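Long-range contacts in protein kinase domain-containing protein (Chaetomium thermophilum, PDB 6Z3U), which probably phosphorylates serine and threonine residues of proteins, including the repeats of the RNA polymerase II tail, as the cyclin-dependent kinase of the CAK complex: residues Ala194-Ala199 / Lys388-Glu393; Lys125-Tyr130 / Asp165-Leu170; Gly269-Gly274 / Lys325-Trp330. One frame throughout, in Å; residues are numbered along the deposited sequence.

Contact 1 (Ala194-Ala199 / Lys388-Glu393); sequences AADIKA and KPTRKE
Thr-390 takes hold of the first turn of helix 194-213 with backbone and side chain together. Its N donates to Ala-195 O (3.1 Å) from above the carbonyl plane, 56° out of it, while the helix's own donor, Ala-199 N, reaches that oxygen from the opposite face. Its OG1 donates to Asp-196 OD1 (2.5 Å), again from above the plane of the acceptor group. With chi1 at -53° the hydroxyl sits beside Thr-390's own N, so that N and OG1 can both donate to the helix. Pro-389 adds the apolar part: its CB rests 4.0 Å from Ala-199 CB, and its CD meets Lys-198 CD at 3.8 Å. Residues 388-391 run in a polyproline II-like conformation, a C-terminal tail laid across the start of the long helix E of the kinase C-lobe. Behind this first shell, Asp-196 OD2 accepts from Gly-193 N, which steadies the carboxylate that Thr-390 uses. Lys-198 runs extended across Pro-389 as far as CD and bends there (chi3 -70°), and its NZ bonds Trp-382 O and Pro-387 O and makes a cation-pi contact with Trp-382. Farther along the tail, Lys-392 forms salt bridges with Asp-231 and Glu-233.

Contact 2 (Lys125-Tyr130 / Asp165-Leu170); sequences KVQAQY and DQNLNL
Two side-chain amides, those of Gln-127 and Asn-167, supply the polar link. Gln-127 NE2 donates to Asn-167 OD1 at 2.8 Å, but the angle at the hydrogen is only 127°, and the bond is weak. The two side chains meet at about a right angle, yet their amide planes differ by just 26°. Gln-127 gets there by placing CG between its backbone N and carbonyl carbon (chi1 49°) and bending at chi2, which brings the amide round to Asn-167. The other end of that amide is held by the cyclin: OE1 accepts from Arg-376 NH1 of the cyclin chain. At the nitrogen end of the Asn-167 amide, ND2 lies 3.6 Å from Lys-125 CA, a van der Waals contact.

The apolar part centres on Val-126, whose CG2 packs 4.2 Å from Leu-168 CB. Phe-173 of the cyclin chain packs on Val-126 and Phe-181 of the same chain on Leu-168, whose side chain also touches Leu-142 of helix 136-148. Val-126 CB is besides in van der Waals contact with the Gln-166 carbonyl, 3.9 Å from Gln-166 O.

Backbone pairing sets the frame. Leu-168 bonds to Ile-124, and the contact lies just beyond the antiparallel pairing of strands 118-124 and 168-172 in the N-lobe sheet, where the chain leaves for the loop to helix C.

With one weak amide bond and modest apolar overlap inside the kinase, much of the definition of this corner probably comes from the cyclin, which bonds Gln-127 and packs on Val-126 and Leu-168.

Contact 3 (Gly269-Gly274 / Lys325-Trp330); sequences GARHYG and KLPEWW
Trp-329 N donates to Leu-326 O (3.2 Å), closing a turn that sets Pro-327 and Glu-328 against Gly-269. The ring of Pro-327 lies on the glycine's carbonyl, with Pro-327 CG 3.2 Å from Gly-269 O. This is a van der Waals contact, and no hydrogen bond joins the two segments directly. The same CG also comes to 4.2 Å from Arg-271 CG. Beside the ring, Leu-326 CD1 touches Ala-270 CB at 4.4 Å, a light apolar contact.

Glu-328 comes in at Gly-269 from another direction. CG lies anti to the carbonyl carbon (chi1 -67°) and the chain runs extended beyond it, carrying OE2 to 3.6 Å from Gly-269 CA. The glycine presents only its bare backbone there. Arg-271 NH2 is 5.7 Å from Glu-328 OE2, too far for a salt bridge, though the opposite charges may attract weakly.

The backbone holds both surfaces in shape. A backbone bond between Glu-328 and Phe-268 ties the turn to the end of helix 264-267. Trp-329 and Phe-268 also bring their rings together. In the RING-type chain of the complex, Gln-35 packs on Leu-326 and Pro-327, and His-36 stacks on the ring of His-272.

Gly-269, with positive phi (79°), is the C-prime residue of a Schellman motif: Ala-270 N bonds to Glu-265 O and Gly-269 N to Leu-266 O. It terminates the short helix (EF) at the end of the activation segment in protein kinases, and here that helix end meets the region between helices G and H where CMGC kinases carry their insert.

Overall arrangement
The three contacts lie far apart, with centres 35 to 39 Å from one another. Contact 2 belongs to the N-lobe, contacts 1 and 3 to the C-lobe. Contact 1 lies across the chain's centre from both others; contacts 2 and 3 come nearest, about 15 Å between closest atoms. In sequence, contact 2 closes before the others begin, and contact 3 falls within the span bridged by contact 1. Contact 2 alone borders predicted ATP-binding residues: the Lys-125 side chain is about 3 Å from that of Asn-105, and Asn-167's about 4 Å from that of Lys-123. Contact 2 faces the cyclin chain, contact 3 the RING-type chain; no other protein chain touches contact 1.

Contact 1 (Ala194-Ala199 / Lys388-Glu393)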
loop_
_atom_site.group_PDB
_atom_site.type_symbol
_atom_site.label_atom_id
_atom_site.label_comp_id
_atom_site.label_asym_id
_atom_site.label_seq_id
_atom_site.Cartn_x
_atom_site.Cartn_y
_atom_site.Cartn_z
ATOM N N ALA B 194 1.267 14.867 33.228
ATOM C CA ALA B 194 0.077 14.280 32.621
ATOM C C ALA B 194 -0.373 15.066 31.397
ATOM O O ALA B 194 -0.797 14.478 30.397
ATOM C CB ALA B 194 -1.052 14.204 33.646
ATOM N N ALA B 195 -0.306 16.396 31.459
ATOM C CA ALA B 195 -0.741 17.196 30.320
ATOM C C ALA B 195 0.124 16.938 29.096
ATOM O O ALA B 195 -0.360 17.038 27.964
ATOM C CB ALA B 195 -0.723 18.681 30.681
ATOM N N ASP B 196 1.399 16.603 29.298
ATOM C CA ASP B 196 2.260 16.260 28.170
ATOM C C ASP B 196 1.920 14.882 27.618
ATOM O O ASP B 196 1.925 14.675 26.400
ATOM C CB ASP B 196 3.723 16.327 28.597
ATOM C CG ASP B 196 4.115 17.703 29.089
ATOM O OD1 ASP B 196 3.695 18.692 28.453
ATOM O OD2 ASP B 196 4.826 17.798 30.111
ATOM N N ILE B 197 1.631 13.924 28.500
ATOM C CA ILE B 197 1.192 12.612 28.041
ATOM C C ILE B 197 -0.051 12.754 27.173
ATOM O O ILE B 197 -0.161 12.129 26.110
ATOM C CB ILE B 197 0.946 11.684 29.245
ATOM C CG1 ILE B 197 2.248 11.488 30.028
ATOM C CG2 ILE B 197 0.379 10.343 28.783
ATOM C CD1 ILE B 197 2.096 10.649 31.282
ATOM N N LYS B 198 -1.007 13.575 27.612
ATOM C CA LYS B 198 -2.234 13.768 26.846
ATOM C C LYS B 198 -1.941 14.377 25.480
ATOM O O LYS B 198 -2.613 14.057 24.492
ATOM C CB LYS B 198 -3.208 14.648 27.631
ATOM C CG LYS B 198 -4.550 14.846 26.945
ATOM C CD LYS B 198 -5.507 15.698 27.772
ATOM C CE LYS B 198 -5.989 14.969 29.016
ATOM N NZ LYS B 198 -7.009 15.756 29.765
ATOM N N ALA B 199 -0.948 15.265 25.403
ATOM C CA ALA B 199 -0.607 15.867 24.118
ATOM C C ALA B 199 0.024 14.844 23.181
ATOM O O ALA B 199 -0.325 14.779 21.997
ATOM C CB ALA B 199 0.332 17.053 24.326
ATOM N N LYS B 388 -6.063 20.451 30.151
ATOM C CA LYS B 388 -5.950 20.443 28.701
ATOM C C LYS B 388 -4.538 20.025 28.293
ATOM O O LYS B 388 -3.578 20.227 29.043
ATOM C CB LYS B 388 -6.292 21.818 28.131
ATOM C CG LYS B 388 -7.751 22.208 28.340
ATOM C CD LYS B 388 -8.071 23.589 27.789
ATOM C CE LYS B 388 -9.547 23.926 27.985
ATOM N NZ LYS B 388 -9.906 25.284 27.478
ATOM N N PRO B 389 -4.383 19.431 27.113
ATOM C CA PRO B 389 -3.058 18.957 26.704
ATOM C C PRO B 389 -2.094 20.100 26.448
ATOM O O PRO B 389 -2.486 21.218 26.108
ATOM C CB PRO B 389 -3.340 18.174 25.416
ATOM C CG PRO B 389 -4.614 18.752 24.893
ATOM C CD PRO B 389 -5.415 19.139 26.103
ATOM N N THR B 390 -0.810 19.794 26.611
ATOM C CA THR B 390 0.231 20.788 26.426
ATOM C C THR B 390 0.366 21.152 24.952
ATOM O O THR B 390 0.193 20.313 24.062
ATOM C CB THR B 390 1.569 20.264 26.947
ATOM O OG1 THR B 390 1.414 19.810 28.297
ATOM C CG2 THR B 390 2.624 21.358 26.903
ATOM N N ARG B 391 0.677 22.418 24.701
ATOM C CA ARG B 391 0.949 22.867 23.344
ATOM C C ARG B 391 2.287 22.310 22.877
ATOM O O ARG B 391 3.267 22.296 23.626
ATOM C CB ARG B 391 0.947 24.392 23.282
ATOM C CG ARG B 391 0.941 24.964 21.872
ATOM C CD ARG B 391 0.727 26.474 21.890
ATOM N NE ARG B 391 1.740 27.170 22.684
ATOM C CZ ARG B 391 2.785 27.825 22.180
ATOM N NH1 ARG B 391 2.979 27.890 20.869
ATOM N NH2 ARG B 391 3.641 28.419 23.000
ATOM N N LYS B 392 2.322 21.848 21.626
ATOM C CA LYS B 392 3.517 21.176 21.124
ATOM C C LYS B 392 4.758 22.047 21.265
ATOM O O LYS B 392 5.862 21.526 21.460
ATOM C CB LYS B 392 3.318 20.774 19.662
ATOM C CG LYS B 392 2.772 21.884 18.777
ATOM C CD LYS B 392 3.038 21.602 17.306
ATOM C CE LYS B 392 2.223 22.513 16.413
ATOM N NZ LYS B 392 2.150 21.991 15.027
ATOM N N GLU B 393 4.603 23.368 21.181
ATOM C CA GLU B 393 5.747 24.253 21.349
ATOM C C GLU B 393 6.286 24.232 22.773
ATOM O O GLU B 393 7.447 24.597 22.988
ATOM C CB GLU B 393 5.367 25.684 20.965
ATOM C CG GLU B 393 5.404 25.974 19.468
ATOM C CD GLU B 393 4.284 25.292 18.703
ATOM O OE1 GLU B 393 4.534 24.824 17.570
ATOM O OE2 GLU B 393 3.154 25.221 19.234
#

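Contact 2 (Lys125-Tyr130 / Asp165-Leu170)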
loop_
_atom_site.group_PDB
_atom_site.type_symbol
_atom_site.label_atom_id
_atom_site.label_comp_id
_atom_site.label_asym_id
_atom_site.label_seq_id
_atom_site.Cartn_x
_atom_site.Cartn_y
_atom_site.Cartn_z
ATOM N N LYS B 125 20.058 0.542 1.334
ATOM C CA LYS B 125 20.989 -0.310 0.602
ATOM C C LYS B 125 20.171 -1.466 0.047
ATOM O O LYS B 125 19.907 -2.450 0.741
ATOM C CB LYS B 125 22.116 -0.785 1.507
ATOM C CG LYS B 125 22.873 0.349 2.184
ATOM C CD LYS B 125 24.112 -0.153 2.912
ATOM C CE LYS B 125 24.865 0.989 3.584
ATOM N NZ LYS B 125 26.197 0.565 4.101
ATOM N N VAL B 126 19.760 -1.333 -1.220
ATOM C CA VAL B 126 18.909 -2.333 -1.861
ATOM C C VAL B 126 19.480 -3.730 -1.684
ATOM O O VAL B 126 18.731 -4.717 -1.669
ATOM C CB VAL B 126 18.713 -1.973 -3.352
ATOM C CG1 VAL B 126 18.873 -3.196 -4.258
ATOM C CG2 VAL B 126 17.342 -1.333 -3.560
ATOM N N GLN B 127 20.798 -3.846 -1.535
ATOM C CA GLN B 127 21.452 -5.126 -1.281
ATOM C C GLN B 127 21.891 -5.106 0.182
ATOM O O GLN B 127 22.926 -4.526 0.523
ATOM C CB GLN B 127 22.629 -5.358 -2.229
ATOM C CG GLN B 127 23.633 -4.208 -2.358
ATOM C CD GLN B 127 23.217 -3.147 -3.361
ATOM O OE1 GLN B 127 22.579 -3.445 -4.373
ATOM N NE2 GLN B 127 23.609 -1.903 -3.101
ATOM N N ALA B 128 21.092 -5.737 1.047
ATOM C CA ALA B 128 21.362 -5.791 2.483
ATOM C C ALA B 128 21.237 -7.235 2.976
ATOM O O ALA B 128 20.387 -7.577 3.798
ATOM C CB ALA B 128 20.428 -4.860 3.253
ATOM N N GLN B 129 22.107 -8.091 2.443
ATOM C CA GLN B 129 22.231 -9.499 2.819
ATOM C C GLN B 129 20.944 -10.288 2.551
ATOM O O GLN B 129 20.710 -11.332 3.166
ATOM C CB GLN B 129 22.649 -9.639 4.290
ATOM C CG GLN B 129 23.565 -10.830 4.553
ATOM C CD GLN B 129 22.846 -12.160 4.572
ATOM O OE1 GLN B 129 21.876 -12.351 5.307
ATOM N NE2 GLN B 129 23.301 -13.081 3.728
ATOM N N TYR B 130 20.093 -9.801 1.654
ATOM C CA TYR B 130 18.819 -10.431 1.315
ATOM C C TYR B 130 18.908 -11.075 -0.062
ATOM O O TYR B 130 19.159 -10.387 -1.058
ATOM C CB TYR B 130 17.680 -9.411 1.378
ATOM C CG TYR B 130 16.299 -10.022 1.496
ATOM C CD1 TYR B 130 16.063 -11.127 2.305
ATOM C CD2 TYR B 130 15.218 -9.458 0.830
ATOM C CE1 TYR B 130 14.801 -11.679 2.412
ATOM C CE2 TYR B 130 13.950 -9.996 0.939
ATOM C CZ TYR B 130 13.746 -11.103 1.733
ATOM O OH TYR B 130 12.482 -11.639 1.841
ATOM N N ASP B 165 24.332 4.178 -7.852
ATOM C CA ASP B 165 24.711 2.812 -7.520
ATOM C C ASP B 165 23.503 1.886 -7.401
ATOM O O ASP B 165 23.583 0.861 -6.713
ATOM C CB ASP B 165 25.524 2.790 -6.222
ATOM C CG ASP B 165 24.727 3.267 -5.021
ATOM O OD1 ASP B 165 23.937 4.222 -5.168
ATOM O OD2 ASP B 165 24.897 2.686 -3.928
ATOM N N GLN B 166 22.393 2.226 -8.058
ATOM C CA GLN B 166 21.188 1.398 -8.058
ATOM C C GLN B 166 20.670 1.159 -6.641
ATOM O O GLN B 166 20.193 0.073 -6.306
ATOM C CB GLN B 166 21.441 0.073 -8.778
ATOM C CG GLN B 166 21.951 0.249 -10.201
ATOM C CD GLN B 166 21.015 1.082 -11.060
ATOM O OE1 GLN B 166 19.838 0.753 -11.219
ATOM N NE2 GLN B 166 21.535 2.172 -11.616
ATOM N N ASN B 167 20.760 2.186 -5.804
ATOM C CA ASN B 167 20.221 2.153 -4.455
ATOM C C ASN B 167 18.985 3.037 -4.369
ATOM O O ASN B 167 18.788 3.954 -5.171
ATOM C CB ASN B 167 21.265 2.605 -3.429
ATOM C CG ASN B 167 22.093 1.453 -2.899
ATOM O OD1 ASN B 167 22.074 0.352 -3.452
ATOM N ND2 ASN B 167 22.817 1.696 -1.813
ATOM N N LEU B 168 18.147 2.745 -3.381
ATOM C CA LEU B 168 16.893 3.456 -3.181
ATOM C C LEU B 168 17.085 4.558 -2.148
ATOM O O LEU B 168 17.696 4.332 -1.096
ATOM C CB LEU B 168 15.797 2.493 -2.732
ATOM C CG LEU B 168 14.386 3.071 -2.638
ATOM C CD1 LEU B 168 13.916 3.561 -3.997
ATOM C CD2 LEU B 168 13.427 2.035 -2.076
ATOM N N ASN B 169 16.560 5.742 -2.444
ATOM C CA ASN B 169 16.700 6.899 -1.570
ATOM C C ASN B 169 15.326 7.460 -1.244
ATOM O O ASN B 169 14.499 7.650 -2.141
ATOM C CB ASN B 169 17.567 7.985 -2.217
ATOM C CG ASN B 169 18.966 7.502 -2.533
ATOM O OD1 ASN B 169 19.213 6.957 -3.607
ATOM N ND2 ASN B 169 19.888 7.695 -1.596
ATOM N N LEU B 170 15.089 7.719 0.039
ATOM C CA LEU B 170 13.842 8.301 0.514
ATOM C C LEU B 170 14.129 9.678 1.093
ATOM O O LEU B 170 14.873 9.801 2.072
ATOM C CB LEU B 170 13.192 7.418 1.575
ATOM C CG LEU B 170 12.925 5.963 1.200
ATOM C CD1 LEU B 170 12.194 5.266 2.338
ATOM C CD2 LEU B 170 12.136 5.869 -0.093
#

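Contact 3 (Gly269-Gly274 / Lys325-Trp330)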
loop_
_atom_site.group_PDB
_atom_site.type_symbol
_atom_site.label_atom_id
_atom_site.label_comp_id
_atom_site.label_asym_id
_atom_site.label_seq_id
_atom_site.Cartn_x
_atom_site.Cartn_y
_atom_site.Cartn_z
ATOM N N GLY B 269 -1.406 -16.588 17.733
ATOM C CA GLY B 269 -1.290 -17.014 16.352
ATOM C C GLY B 269 -2.468 -16.673 15.474
ATOM O O GLY B 269 -2.679 -17.339 14.454
ATOM N N ALA B 270 -3.237 -15.645 15.823
ATOM C CA ALA B 270 -4.413 -15.289 15.041
ATOM C C ALA B 270 -4.016 -14.880 13.627
ATOM O O ALA B 270 -3.034 -14.161 13.421
ATOM C CB ALA B 270 -5.180 -14.153 15.717
ATOM N N ARG B 271 -4.794 -15.347 12.650
ATOM C CA ARG B 271 -4.531 -15.085 11.244
ATOM C C ARG B 271 -5.551 -14.159 10.599
ATOM O O ARG B 271 -5.333 -13.726 9.463
ATOM C CB ARG B 271 -4.502 -16.404 10.456
ATOM C CG ARG B 271 -3.725 -17.525 11.130
ATOM C CD ARG B 271 -2.226 -17.287 11.068
ATOM N NE ARG B 271 -1.713 -17.398 9.706
ATOM C CZ ARG B 271 -0.432 -17.267 9.375
ATOM N NH1 ARG B 271 -0.061 -17.387 8.108
ATOM N NH2 ARG B 271 0.478 -17.016 10.308
ATOM N N HIS B 272 -6.659 -13.854 11.281
ATOM C CA HIS B 272 -7.718 -12.989 10.749
ATOM C C HIS B 272 -8.042 -11.946 11.814
ATOM O O HIS B 272 -8.994 -12.099 12.583
ATOM C CB HIS B 272 -8.944 -13.814 10.360
ATOM C CG HIS B 272 -8.673 -14.827 9.291
ATOM N ND1 HIS B 272 -8.969 -16.164 9.442
ATOM C CD2 HIS B 272 -8.141 -14.697 8.053
ATOM C CE1 HIS B 272 -8.621 -16.817 8.347
ATOM N NE2 HIS B 272 -8.120 -15.949 7.486
ATOM N N TYR B 273 -7.253 -10.879 11.849
ATOM C CA TYR B 273 -7.390 -9.813 12.830
ATOM C C TYR B 273 -7.651 -8.483 12.127
ATOM O O TYR B 273 -7.756 -8.411 10.902
ATOM C CB TYR B 273 -6.137 -9.730 13.709
ATOM C CG TYR B 273 -4.835 -9.642 12.940
ATOM C CD1 TYR B 273 -4.349 -8.420 12.496
ATOM C CD2 TYR B 273 -4.085 -10.780 12.670
ATOM C CE1 TYR B 273 -3.156 -8.333 11.801
ATOM C CE2 TYR B 273 -2.892 -10.703 11.973
ATOM C CZ TYR B 273 -2.432 -9.478 11.542
ATOM O OH TYR B 273 -1.244 -9.403 10.851
ATOM N N GLY B 274 -7.760 -7.422 12.925
ATOM C CA GLY B 274 -8.064 -6.106 12.402
ATOM C C GLY B 274 -7.338 -4.987 13.122
ATOM O O GLY B 274 -6.271 -5.202 13.703
ATOM N N LYS B 325 -9.359 -21.754 20.802
ATOM C CA LYS B 325 -9.306 -22.369 19.484
ATOM C C LYS B 325 -8.308 -21.684 18.556
ATOM O O LYS B 325 -8.252 -22.019 17.369
ATOM C CB LYS B 325 -10.695 -22.356 18.844
ATOM C CG LYS B 325 -11.805 -22.873 19.746
ATOM C CD LYS B 325 -11.533 -24.293 20.218
ATOM C CE LYS B 325 -12.785 -24.937 20.796
ATOM N NZ LYS B 325 -13.356 -24.153 21.929
ATOM N N LEU B 326 -7.532 -20.729 19.062
ATOM C CA LEU B 326 -6.585 -20.024 18.215
ATOM C C LEU B 326 -5.427 -20.946 17.827
ATOM O O LEU B 326 -5.084 -21.872 18.566
ATOM C CB LEU B 326 -6.044 -18.786 18.924
ATOM C CG LEU B 326 -6.605 -17.391 18.610
ATOM C CD1 LEU B 326 -7.654 -17.372 17.510
ATOM C CD2 LEU B 326 -7.172 -16.760 19.875
ATOM N N PRO B 327 -4.808 -20.707 16.666
ATOM C CA PRO B 327 -3.787 -21.648 16.173
ATOM C C PRO B 327 -2.668 -21.932 17.158
ATOM O O PRO B 327 -2.125 -23.044 17.156
ATOM C CB PRO B 327 -3.253 -20.948 14.914
ATOM C CG PRO B 327 -4.379 -20.082 14.460
ATOM C CD PRO B 327 -5.053 -19.607 15.715
ATOM N N GLU B 328 -2.295 -20.964 17.989
ATOM C CA GLU B 328 -1.184 -21.112 18.920
ATOM C C GLU B 328 -1.590 -20.664 20.315
ATOM O O GLU B 328 -0.805 -20.056 21.049
ATOM C CB GLU B 328 0.037 -20.331 18.438
ATOM C CG GLU B 328 0.651 -20.879 17.160
ATOM C CD GLU B 328 1.645 -19.921 16.537
ATOM O OE1 GLU B 328 2.756 -19.777 17.088
ATOM O OE2 GLU B 328 1.311 -19.309 15.499
ATOM N N TRP B 329 -2.829 -20.950 20.698
ATOM C CA TRP B 329 -3.279 -20.635 22.046
ATOM C C TRP B 329 -2.432 -21.374 23.073
ATOM O O TRP B 329 -2.162 -22.569 22.931
ATOM C CB TRP B 329 -4.747 -21.014 22.219
ATOM C CG TRP B 329 -5.206 -20.927 23.639
ATOM C CD1 TRP B 329 -5.578 -19.802 24.313
ATOM C CD2 TRP B 329 -5.327 -22.010 24.568
ATOM N NE1 TRP B 329 -5.933 -20.118 25.602
ATOM C CE2 TRP B 329 -5.785 -21.467 25.783
ATOM C CE3 TRP B 329 -5.095 -23.386 24.488
ATOM C CZ2 TRP B 329 -6.016 -22.253 26.911
ATOM C CZ3 TRP B 329 -5.324 -24.164 25.607
ATOM C CH2 TRP B 329 -5.780 -23.596 26.803
ATOM N N TRP B 330 -2.020 -20.658 24.114
ATOM C CA TRP B 330 -1.242 -21.256 25.187
ATOM C C TRP B 330 -1.596 -20.568 26.495
ATOM O O TRP B 330 -1.883 -19.368 26.526
ATOM C CB TRP B 330 0.262 -21.157 24.919
ATOM C CG TRP B 330 1.090 -21.736 26.020
ATOM C CD1 TRP B 330 1.442 -23.045 26.180
ATOM C CD2 TRP B 330 1.675 -21.026 27.115
ATOM N NE1 TRP B 330 2.210 -23.193 27.309
ATOM C CE2 TRP B 330 2.367 -21.968 27.901
ATOM C CE3 TRP B 330 1.683 -19.683 27.508
ATOM C CZ2 TRP B 330 3.060 -21.612 29.055
ATOM C CZ3 TRP B 330 2.370 -19.331 28.654
ATOM C CH2 TRP B 330 3.049 -20.291 29.415
#